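Local atomic coordinates of transcription factor tau subunit sfc1 (Schizosaccharomyces pombe, PDB entry 4BJI), a protein that binds boxA promoter DNA of tRNA and similar genes as part of the tauA domain of TFIIIC, which helps recruit RNA polymerase III. Residues A[11-16]-A[21-26]; A[42-47]-A[76-81]; A[51-56]-A[94-99]. All coordinates share one frame; numbering follows the deposited sequence. Where two conformers were deposited one is given.

Contact 1. Residues A[11-16]-A[21-26]; sequences WIITTN and SVPTCR
T15, whose methyl leans on P23, has a carbonyl oxygen held twice: by the backbone of T83 and, more weakly, by the hydroxyl OG1 of the same residue. Strand 14-15 lies parallel to strand 79-82 at one border of the mixed sheet. With backbone atoms of both residues paired to that strand, I13 and T15 reach the loop 21-26 with side-chain carbons. Their common target is the ring of P23. From I13 comes the branch methyl, CG2, 3.6 Å from P23 CG, the two side chains sliding past each other in opposite directions. The longer branch of I13 runs with CG1 beside its own backbone N (chi1 -59°) and brings I13 CD1 along the loop to within 3.6 Å of C25 O. In one of its two conformers T15 reaches tip to tip toward the proline, its CG2 3.6 Å from P23 CD, a contact the other may not keep. A branched isoleucine and a threonine methyl suit a ring that is compact and apolar; proline has no N-H to satisfy, and its ring also touches Y80. Being apolar, the meeting lacks direction of its own; the position of the loop probably depends on shape here and on polar bonds made beside it.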
# COMPACT_ATOMS: atom_id res chain seq x y z
N TRP A 11 -2.60 18.65 8.84
CA TRP A 11 -3.96 18.36 9.28
C TRP A 11 -4.52 17.07 8.63
O TRP A 11 -5.68 16.98 8.23
CB TRP A 11 -4.88 19.56 9.04
CG TRP A 11 -4.39 20.76 9.80
CD1 TRP A 11 -3.89 21.91 9.28
CD2 TRP A 11 -4.29 20.88 11.22
NE1 TRP A 11 -3.52 22.76 10.29
CE2 TRP A 11 -3.75 22.15 11.50
CE3 TRP A 11 -4.62 20.04 12.29
CZ2 TRP A 11 -3.54 22.60 12.80
CZ3 TRP A 11 -4.42 20.49 13.58
CH2 TRP A 11 -3.88 21.76 13.82
N ILE A 12 -3.66 16.07 8.51
CA ILE A 12 -4.08 14.73 8.12
C ILE A 12 -4.76 14.05 9.31
O ILE A 12 -4.31 14.17 10.46
CB ILE A 12 -2.87 13.91 7.63
CG1 ILE A 12 -3.30 12.56 7.05
CG2 ILE A 12 -1.86 13.71 8.77
CD1 ILE A 12 -3.97 12.66 5.72
N ILE A 13 -5.89 13.43 9.04
CA ILE A 13 -6.58 12.59 10.02
C ILE A 13 -6.08 11.18 9.90
O ILE A 13 -6.05 10.64 8.79
CB ILE A 13 -8.10 12.61 9.78
CG1 ILE A 13 -8.63 14.05 9.87
CG2 ILE A 13 -8.82 11.69 10.77
CD1 ILE A 13 -10.00 14.22 9.29
N THR A 14 -5.63 10.62 11.02
CA THR A 14 -5.13 9.26 11.05
C THR A 14 -6.13 8.31 11.69
O THR A 14 -6.93 8.70 12.54
CB THR A 14 -3.81 9.16 11.77
OG1 THR A 14 -3.98 9.58 13.13
CG2 THR A 14 -2.76 10.00 11.07
N THR A 15 -6.08 7.06 11.23
CA THR A 15 -6.95 5.97 11.71
C THR A 15 -6.15 4.71 12.02
O THR A 15 -5.07 4.48 11.51
CB THR A 15 -8.04 5.56 10.66
OG1 THR A 15 -7.44 5.33 9.40
CG2 THR A 15 -9.10 6.63 10.53
N ASN A 16 -6.73 3.89 12.89
CA ASN A 16 -6.33 2.49 13.01
C ASN A 16 -7.55 1.59 12.87
O ASN A 16 -8.68 2.05 12.73
CB ASN A 16 -5.57 2.27 14.32
CG ASN A 16 -6.43 2.51 15.56
OD1 ASN A 16 -7.52 1.94 15.71
ND2 ASN A 16 -5.91 3.31 16.48
N SER A 21 -15.99 4.58 12.79
CA SER A 21 -16.37 5.03 11.46
C SER A 21 -15.19 5.75 10.84
O SER A 21 -14.54 6.56 11.51
CB SER A 21 -17.56 5.98 11.55
OG SER A 21 -18.64 5.39 12.25
N VAL A 22 -14.90 5.48 9.58
CA VAL A 22 -13.82 6.20 8.91
C VAL A 22 -14.19 7.66 8.62
O VAL A 22 -15.36 8.02 8.46
CB VAL A 22 -13.35 5.50 7.61
CG1 VAL A 22 -12.94 4.08 7.91
CG2 VAL A 22 -14.44 5.57 6.55
N PRO A 23 -13.18 8.53 8.53
CA PRO A 23 -13.42 9.93 8.24
C PRO A 23 -14.20 10.15 6.93
O PRO A 23 -13.92 9.49 5.93
CB PRO A 23 -12.00 10.49 8.10
CG PRO A 23 -11.16 9.60 8.94
CD PRO A 23 -11.75 8.23 8.73
N THR A 24 -15.15 11.10 6.95
CA THR A 24 -15.99 11.40 5.77
C THR A 24 -15.73 12.80 5.18
O THR A 24 -16.17 13.09 4.06
CB THR A 24 -17.48 11.27 6.08
OG1 THR A 24 -17.81 12.11 7.19
CG2 THR A 24 -17.83 9.84 6.42
N CYS A 25 -14.96 13.61 5.89
CA CYS A 25 -14.60 14.94 5.41
C CYS A 25 -13.27 15.40 6.02
O CYS A 25 -12.76 14.80 6.98
CB CYS A 25 -15.71 15.94 5.72
SG CYS A 25 -15.93 16.22 7.45
N ARG A 26 -12.72 16.48 5.46
CA ARG A 26 -11.42 16.98 5.90
C ARG A 26 -11.43 17.60 7.31
O ARG A 26 -12.48 17.98 7.85
CB ARG A 26 -10.88 17.98 4.88
CG ARG A 26 -11.50 19.36 4.99
CD ARG A 26 -11.24 20.16 3.74
NE ARG A 26 -11.42 21.59 3.99
CZ ARG A 26 -11.64 22.47 3.03
NH1 ARG A 26 -11.76 22.07 1.77
NH2 ARG A 26 -11.78 23.76 3.33

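Contact 2. Residues A[42-47]-A[76-81]; sequences EALKPL and PYLSYL
K45 lies across L78 and carries its ammonium group to a flat partner one helical turn back, the carboxylate of E42. There K45 NZ is 2.9 Å from E42 OE2 and approaches on the syn lone pair, the side of the other oxygen; OE2 also takes a bond from Q38, so one carboxylate oxygen serves a lysine and an amide. Beyond CG the lysine chain is fully extended (chi2 175°), and this straight run of methylenes, crossing L78 at about a right angle, gives the leucine an apolar flank although the residue ends in a charge at the surface. L78 CD1 is 4.0 Å from K45 CG, and L78 CD2 stands 4.2 Å from K45 CE. The closest approach falls at the root of the neighbouring side chain, where L78 CD1 comes within 3.6 Å of L44 CB. L44 is thus met by L78 at its base, while its side chain also packs on L71 and A74 of helix 71-74. This is the DNA-binding domain, and its order, helix 35-50, strand 53-55, helices 56-60 and 71-74, strands 79-82 and 90-93, is consistent with a winged helix; L78 lies in the segment that carries the chain from helix 71-74 into strand 79-82. Leucine fits the place because its two methyls can divide between the buried L44 and the exposed K45, with I41 touched as well. With an alanine here, both methyls would be missing, and a gap would probably open between helix 35-50 and the 76-81 segment, leaving the K45 methylenes without their apolar cover. The backbone of L78 is bonded meanwhile to F94, next to strand 90-93.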
# COMPACT_ATOMS: atom_id res chain seq x y z
N GLU A 42 -6.54 18.68 -7.71
CA GLU A 42 -7.22 18.32 -8.94
C GLU A 42 -6.61 17.12 -9.65
O GLU A 42 -7.35 16.30 -10.22
CB GLU A 42 -7.30 19.52 -9.88
CG GLU A 42 -8.17 20.66 -9.31
CD GLU A 42 -9.54 20.18 -8.91
OE1 GLU A 42 -10.21 19.54 -9.74
OE2 GLU A 42 -9.93 20.41 -7.76
N ALA A 43 -5.29 16.96 -9.57
CA ALA A 43 -4.63 15.79 -10.13
C ALA A 43 -4.92 14.53 -9.32
O ALA A 43 -4.97 13.42 -9.87
CB ALA A 43 -3.14 16.04 -10.19
N LEU A 44 -5.08 14.67 -8.01
CA LEU A 44 -5.37 13.53 -7.14
C LEU A 44 -6.78 13.00 -7.28
O LEU A 44 -7.02 11.79 -7.12
CB LEU A 44 -5.17 13.90 -5.68
CG LEU A 44 -3.72 14.05 -5.23
CD1 LEU A 44 -3.67 14.66 -3.84
CD2 LEU A 44 -3.03 12.69 -5.26
N LYS A 45 -7.74 13.86 -7.59
CA LYS A 45 -9.13 13.43 -7.60
C LYS A 45 -9.38 12.21 -8.51
O LYS A 45 -9.97 11.23 -8.04
CB LYS A 45 -10.06 14.61 -7.96
CG LYS A 45 -10.28 15.59 -6.78
CD LYS A 45 -11.10 16.79 -7.21
CE LYS A 45 -11.43 17.70 -6.03
NZ LYS A 45 -12.12 18.96 -6.50
N PRO A 46 -8.95 12.25 -9.78
CA PRO A 46 -9.19 11.07 -10.62
C PRO A 46 -8.40 9.86 -10.17
O PRO A 46 -8.86 8.73 -10.39
CB PRO A 46 -8.71 11.50 -12.01
CG PRO A 46 -7.98 12.77 -11.82
CD PRO A 46 -8.52 13.40 -10.57
N LEU A 47 -7.24 10.05 -9.55
CA LEU A 47 -6.48 8.91 -9.05
C LEU A 47 -7.26 8.20 -7.93
O LEU A 47 -7.27 6.97 -7.87
CB LEU A 47 -5.07 9.31 -8.60
CG LEU A 47 -4.15 9.82 -9.72
CD1 LEU A 47 -2.84 10.41 -9.22
CD2 LEU A 47 -3.84 8.72 -10.71
N PRO A 76 -4.59 15.68 2.62
CA PRO A 76 -5.59 15.83 3.68
C PRO A 76 -6.91 16.46 3.23
O PRO A 76 -7.91 16.45 3.96
CB PRO A 76 -4.86 16.75 4.69
CG PRO A 76 -3.46 16.44 4.53
CD PRO A 76 -3.32 16.31 3.03
N TYR A 77 -6.92 17.01 2.01
CA TYR A 77 -8.16 17.54 1.47
C TYR A 77 -9.08 16.48 0.89
O TYR A 77 -10.25 16.75 0.64
CB TYR A 77 -7.87 18.59 0.39
CG TYR A 77 -7.43 19.93 0.96
CD1 TYR A 77 -6.10 20.19 1.24
CD2 TYR A 77 -8.37 20.89 1.29
CE1 TYR A 77 -5.70 21.41 1.80
CE2 TYR A 77 -7.99 22.10 1.85
CZ TYR A 77 -6.66 22.34 2.10
OH TYR A 77 -6.31 23.57 2.64
N LEU A 78 -8.55 15.27 0.68
CA LEU A 78 -9.28 14.20 0.00
C LEU A 78 -9.28 12.86 0.71
O LEU A 78 -10.05 11.99 0.34
CB LEU A 78 -8.69 13.95 -1.39
CG LEU A 78 -8.70 15.13 -2.34
CD1 LEU A 78 -7.97 14.74 -3.59
CD2 LEU A 78 -10.12 15.58 -2.65
N SER A 79 -8.40 12.67 1.68
CA SER A 79 -8.11 11.34 2.20
C SER A 79 -7.69 11.37 3.65
O SER A 79 -7.29 12.44 4.15
CB SER A 79 -7.02 10.66 1.35
OG SER A 79 -5.76 11.31 1.50
N TYR A 80 -7.75 10.21 4.30
CA TYR A 80 -7.24 10.00 5.65
C TYR A 80 -6.15 8.92 5.59
O TYR A 80 -6.04 8.20 4.59
CB TYR A 80 -8.39 9.60 6.60
CG TYR A 80 -9.07 8.29 6.27
CD1 TYR A 80 -10.11 8.22 5.34
CD2 TYR A 80 -8.68 7.12 6.88
CE1 TYR A 80 -10.73 7.00 5.04
CE2 TYR A 80 -9.27 5.91 6.57
CZ TYR A 80 -10.31 5.85 5.68
OH TYR A 80 -10.86 4.62 5.39
N LEU A 81 -5.36 8.77 6.64
CA LEU A 81 -4.16 7.95 6.62
C LEU A 81 -4.20 6.87 7.69
O LEU A 81 -4.39 7.17 8.86
CB LEU A 81 -2.94 8.84 6.88
CG LEU A 81 -1.59 8.16 7.06
CD1 LEU A 81 -1.14 7.41 5.84
CD2 LEU A 81 -0.52 9.21 7.46

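Contact 3. Residues A[51-56]-A[94-99]; sequences RPVWTR and FGYDPR
P52 lays its ring over one face of Y96, a proline-aromatic CH-pi contact in which P52 CG sits 3.9 Å from the centroid of the Y96 ring and 19° off its normal. The fit is broad: P52 CB also comes within 3.7 Å of Y96 CD2. Proline suits the role because its ring is rigid and offers a row of C-H groups to the aromatic face. Y96 extends to it with CG anti to the backbone N (chi1 -179°), and V53 CG2 approaches the same ring obliquely, 4.0 Å from Y96 CE2. The hydroxyl of Y96 is hydrogen-bonded to D101.

The loop behind the tyrosine is stiffened by D97 and R99. D97 OD1 accepts from R99 N, closing an Asx turn, and from R99 NE at 2.9 Å, while R99 NH2 donates to D97 OD2, so the arginine grips the carboxylate side-on. R99 NH1 also holds the carbonyls of M17 and V19. P52 and V53 lead from helix 35-50 into strand 53-55, whose neighbour is strand 90-93; the loop 94-99 continues from the end of strand 90-93 that pairs with P52, and packs P98 on Y80 and W82 of strand 79-82.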
# COMPACT_ATOMS: atom_id res chain seq x y z
N ARG A 51 -8.64 4.32 -7.83
CA ARG A 51 -8.10 3.46 -6.79
C ARG A 51 -8.31 4.20 -5.47
O ARG A 51 -7.77 5.27 -5.29
CB ARG A 51 -6.62 3.23 -7.07
CG ARG A 51 -5.86 2.49 -6.07
CD ARG A 51 -4.53 2.15 -6.76
NE ARG A 51 -3.46 1.94 -5.84
CZ ARG A 51 -2.26 1.49 -6.25
NH1 ARG A 51 -2.07 1.20 -7.53
NH2 ARG A 51 -1.31 1.33 -5.40
N PRO A 52 -9.14 3.66 -4.57
CA PRO A 52 -9.49 4.46 -3.39
C PRO A 52 -8.44 4.49 -2.29
O PRO A 52 -8.58 5.25 -1.34
CB PRO A 52 -10.73 3.76 -2.84
CG PRO A 52 -10.60 2.33 -3.34
CD PRO A 52 -9.97 2.44 -4.70
N VAL A 53 -7.42 3.66 -2.40
CA VAL A 53 -6.40 3.48 -1.35
C VAL A 53 -5.03 3.48 -2.01
O VAL A 53 -4.77 2.63 -2.89
CB VAL A 53 -6.63 2.11 -0.63
CG1 VAL A 53 -5.55 1.83 0.37
CG2 VAL A 53 -8.02 2.05 0.04
N TRP A 54 -4.14 4.36 -1.57
CA TRP A 54 -2.83 4.54 -2.19
C TRP A 54 -1.73 4.78 -1.17
O TRP A 54 -1.90 5.59 -0.24
CB TRP A 54 -2.82 5.82 -3.02
CG TRP A 54 -3.58 5.85 -4.31
CD1 TRP A 54 -4.88 6.23 -4.50
CD2 TRP A 54 -3.04 5.60 -5.61
NE1 TRP A 54 -5.18 6.22 -5.86
CE2 TRP A 54 -4.06 5.83 -6.55
CE3 TRP A 54 -1.79 5.20 -6.07
CZ2 TRP A 54 -3.87 5.66 -7.93
CZ3 TRP A 54 -1.61 5.02 -7.43
CH2 TRP A 54 -2.64 5.26 -8.34
N THR A 55 -0.54 4.23 -1.38
CA THR A 55 0.63 4.75 -0.68
C THR A 55 1.06 6.09 -1.30
O THR A 55 0.77 6.39 -2.48
CB THR A 55 1.82 3.83 -0.74
OG1 THR A 55 2.15 3.65 -2.12
CG2 THR A 55 1.51 2.50 -0.06
N ARG A 56 1.78 6.90 -0.51
CA ARG A 56 2.46 8.08 -1.04
C ARG A 56 3.35 7.75 -2.24
O ARG A 56 3.30 8.43 -3.28
CB ARG A 56 3.31 8.73 0.06
CG ARG A 56 4.28 9.78 -0.45
CD ARG A 56 5.18 10.29 0.70
NE ARG A 56 6.27 11.12 0.18
CZ ARG A 56 6.08 12.38 -0.14
NH1 ARG A 56 4.88 12.91 0.02
NH2 ARG A 56 7.09 13.10 -0.63
N PHE A 94 -11.97 9.82 1.50
CA PHE A 94 -12.98 10.00 2.55
C PHE A 94 -14.21 9.14 2.24
O PHE A 94 -14.63 9.01 1.09
CB PHE A 94 -13.39 11.46 2.66
CG PHE A 94 -12.31 12.35 3.24
CD1 PHE A 94 -11.62 12.01 4.39
CD2 PHE A 94 -11.99 13.59 2.63
CE1 PHE A 94 -10.63 12.83 4.92
CE2 PHE A 94 -11.01 14.43 3.17
CZ PHE A 94 -10.31 14.04 4.32
N GLY A 95 -14.73 8.54 3.29
CA GLY A 95 -15.97 7.78 3.23
C GLY A 95 -15.82 6.34 2.78
O GLY A 95 -16.78 5.58 2.92
N TYR A 96 -14.66 5.96 2.24
CA TYR A 96 -14.45 4.58 1.80
C TYR A 96 -13.85 3.80 2.98
O TYR A 96 -12.81 4.21 3.52
CB TYR A 96 -13.51 4.52 0.61
CG TYR A 96 -13.27 3.11 0.10
CD1 TYR A 96 -14.22 2.46 -0.66
CD2 TYR A 96 -12.10 2.43 0.36
CE1 TYR A 96 -14.01 1.16 -1.12
CE2 TYR A 96 -11.88 1.17 -0.10
CZ TYR A 96 -12.84 0.53 -0.82
OH TYR A 96 -12.59 -0.75 -1.28
N ASP A 97 -14.50 2.71 3.39
CA ASP A 97 -14.02 1.87 4.49
C ASP A 97 -13.58 0.52 3.92
O ASP A 97 -14.40 -0.34 3.61
CB ASP A 97 -15.12 1.66 5.54
CG ASP A 97 -14.60 0.99 6.79
OD1 ASP A 97 -13.50 0.41 6.77
OD2 ASP A 97 -15.30 1.11 7.83
N PRO A 98 -12.26 0.32 3.78
CA PRO A 98 -11.76 -0.92 3.17
C PRO A 98 -11.99 -2.13 4.04
O PRO A 98 -11.84 -3.28 3.58
CB PRO A 98 -10.28 -0.63 2.97
CG PRO A 98 -9.93 0.38 4.08
CD PRO A 98 -11.19 1.26 4.14
N ARG A 99 -12.39 -1.92 5.30
CA ARG A 99 -12.70 -3.05 6.17
C ARG A 99 -14.07 -3.60 5.85
O ARG A 99 -14.45 -4.71 6.31
CB ARG A 99 -12.70 -2.61 7.65
CG ARG A 99 -11.43 -1.97 8.09
CD ARG A 99 -11.59 -1.32 9.46
NE ARG A 99 -12.59 -0.26 9.43
CZ ARG A 99 -12.99 0.39 10.51
NH1 ARG A 99 -12.42 0.12 11.69
NH2 ARG A 99 -13.93 1.32 10.40

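In the fold
All three contacts reach one mixed sheet, their centres 10 to 12 Å apart. Contacts 1 and 2 join through the sheet itself: T15 N is 2.9 Å from L81 O, and I13 O is 2.9 Å from L81 N. Contact 1 meets contact 3 where P23 O lies 2.9 Å from G95 N, so the loops 21-26 and 94-99 run against each other. Between contacts 2 and 3, Y80 OH is 2.7 Å from Y96 O, a probable hydrogen bond. Their segments alternate along the chain, so 42-47 and 51-56 each meet a later segment, and L47 O, 3.0 Å from W54 NE1, joins the helix to the strand after it within a probable winged-helix domain.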